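Local coordinates for uncharacterized protein (PDB 4NZK) that is of unknown function but belongs to the DHHW family of the SGNH hydrolase clan, and so may resemble the AlgX/AlgJ hydrolase-like domains, at residues 104-109 / 131-136. Residues are numbered along the deposited sequence; the frame is centred on the assembly and turned at random.
Sequences NMVVPT and NSIANK. With EDO (1,2-ethanediol), chain D.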
# COMPACT_ATOMS: atom_id res chain seq x y z
N ASN A 104 0.15 0.25 12.49
CA ASN A 104 -1.00 0.17 11.60
C ASN A 104 -1.08 1.46 10.77
O ASN A 104 -1.05 2.55 11.33
CB ASN A 104 -2.26 0.10 12.45
CG ASN A 104 -3.52 0.17 11.62
OD1 ASN A 104 -3.72 -0.66 10.76
ND2 ASN A 104 -4.34 1.19 11.86
N MSE A 105 -1.20 1.31 9.46
CA MSE A 105 -1.39 2.47 8.56
C MSE A 105 -2.38 2.12 7.49
O MSE A 105 -2.04 1.52 6.47
CB MSE A 105 -0.04 2.97 8.03
CG MSE A 105 -0.26 4.33 7.30
SE MSE A 105 1.41 5.18 6.80
CE MSE A 105 2.12 3.78 5.71
N VAL A 106 -3.64 2.48 7.75
CA VAL A 106 -4.72 2.28 6.82
C VAL A 106 -4.91 3.57 6.06
O VAL A 106 -5.05 4.64 6.67
CB VAL A 106 -6.03 1.82 7.52
CG1 VAL A 106 -7.16 1.69 6.49
CG2 VAL A 106 -5.81 0.49 8.23
N VAL A 107 -4.93 3.48 4.74
CA VAL A 107 -4.96 4.69 3.92
C VAL A 107 -6.19 4.69 3.01
O VAL A 107 -6.69 3.65 2.63
CB VAL A 107 -3.69 4.84 3.07
CG1 VAL A 107 -2.47 5.10 3.96
CG2 VAL A 107 -3.44 3.64 2.16
N PRO A 108 -6.68 5.89 2.68
CA PRO A 108 -7.85 5.99 1.83
C PRO A 108 -7.47 5.85 0.37
O PRO A 108 -6.30 5.90 0.02
CB PRO A 108 -8.32 7.41 2.08
CG PRO A 108 -7.08 8.15 2.33
CD PRO A 108 -6.18 7.22 3.09
N THR A 109 -8.48 5.65 -0.45
CA THR A 109 -8.37 5.75 -1.89
C THR A 109 -8.71 7.19 -2.29
O THR A 109 -9.02 8.06 -1.44
CB THR A 109 -9.29 4.74 -2.56
OG1 THR A 109 -10.63 4.96 -2.12
CG2 THR A 109 -8.86 3.30 -2.23
N ASN A 131 -10.47 6.03 11.71
CA ASN A 131 -10.61 6.36 13.13
C ASN A 131 -11.15 5.19 13.94
O ASN A 131 -10.65 4.91 15.05
CB ASN A 131 -11.50 7.58 13.35
CG ASN A 131 -10.86 8.87 12.90
OD1 ASN A 131 -9.63 8.97 12.74
ND2 ASN A 131 -11.68 9.90 12.73
N SER A 132 -12.19 4.54 13.42
CA SER A 132 -12.80 3.40 14.13
C SER A 132 -11.77 2.31 14.41
O SER A 132 -11.68 1.78 15.51
CB SER A 132 -13.97 2.85 13.32
OG SER A 132 -14.47 1.65 13.92
N ILE A 133 -10.99 1.97 13.39
CA ILE A 133 -9.92 1.00 13.54
C ILE A 133 -8.92 1.47 14.62
O ILE A 133 -8.57 0.72 15.54
CB ILE A 133 -9.22 0.74 12.19
CG1 ILE A 133 -10.16 -0.02 11.25
CG2 ILE A 133 -7.90 -0.01 12.39
CD1 ILE A 133 -9.76 0.02 9.81
N ALA A 134 -8.46 2.72 14.51
CA ALA A 134 -7.46 3.25 15.47
C ALA A 134 -7.97 3.15 16.91
O ALA A 134 -7.22 2.78 17.81
CB ALA A 134 -7.09 4.69 15.12
N ASN A 135 -9.26 3.38 17.09
CA ASN A 135 -9.85 3.40 18.41
C ASN A 135 -9.94 2.01 19.01
O ASN A 135 -10.09 1.88 20.23
CB ASN A 135 -11.24 4.02 18.36
CG ASN A 135 -11.20 5.51 18.06
OD1 ASN A 135 -10.24 6.21 18.38
ND2 ASN A 135 -12.27 6.01 17.46
N LYS A 136 -9.88 0.97 18.18
CA LYS A 136 -10.03 -0.40 18.65
C LYS A 136 -8.70 -1.11 18.84
O LYS A 136 -8.66 -2.27 19.33
CB LYS A 136 -10.91 -1.18 17.64
CG LYS A 136 -12.35 -0.72 17.65
CD LYS A 136 -13.15 -1.19 16.45
CE LYS A 136 -14.62 -0.77 16.52
NZ LYS A 136 -14.81 0.73 16.60
C1 EDO D . -17.86 1.57 19.44
O1 EDO D . -16.84 2.41 20.05
C2 EDO D . -18.18 2.03 18.01
O2 EDO D . -17.52 1.19 17.02
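Ile133 of helix 126-136 points into strand 101-107 and meets it with both branches. Its methyl CG2 lies 3.8 Å from ND2 of Asn104, the two side chains crossing at about a right angle, while the end of the longer branch, CD1, packs loosely on Val106 CG2 at 4.3 Å. The forked shape explains this: CG2 stands anti to the backbone N, and CG1, anti to the carbonyl carbon (chi1 -70°), carries the extended branch on to CD1, beside the valine. The buried amide of Asn104 is gripped at both ends, OD1 by the hydroxyl of Tyr85 and ND2 by OD1 of Asn142, so its rotation is fixed while a methyl group rests against the nitrogen. Tyr85 also touches Val106 and Ile133, and Ala338 packs on the same pair. On the flank beside helix 83-96, where it touches Ala86, Lys136 bends at chi4 (59°) to bring NZ back to Ser132 OG at 2.9 Å; NZ also binds O2 of a 1,2-ethanediol, probably from the crystallisation liquor, at 2.8 Å. Ser132 OG also bonds to the backbone O of Asp81. A methionine in place of Lys136 would probably leave Ser132 OG without its ammonium partner. Strand 101-107, parallel to strands 141-142 and 328-334, thus packs under a covering helix, as in the alpha/beta layers of SGNH hydrolase-like folds.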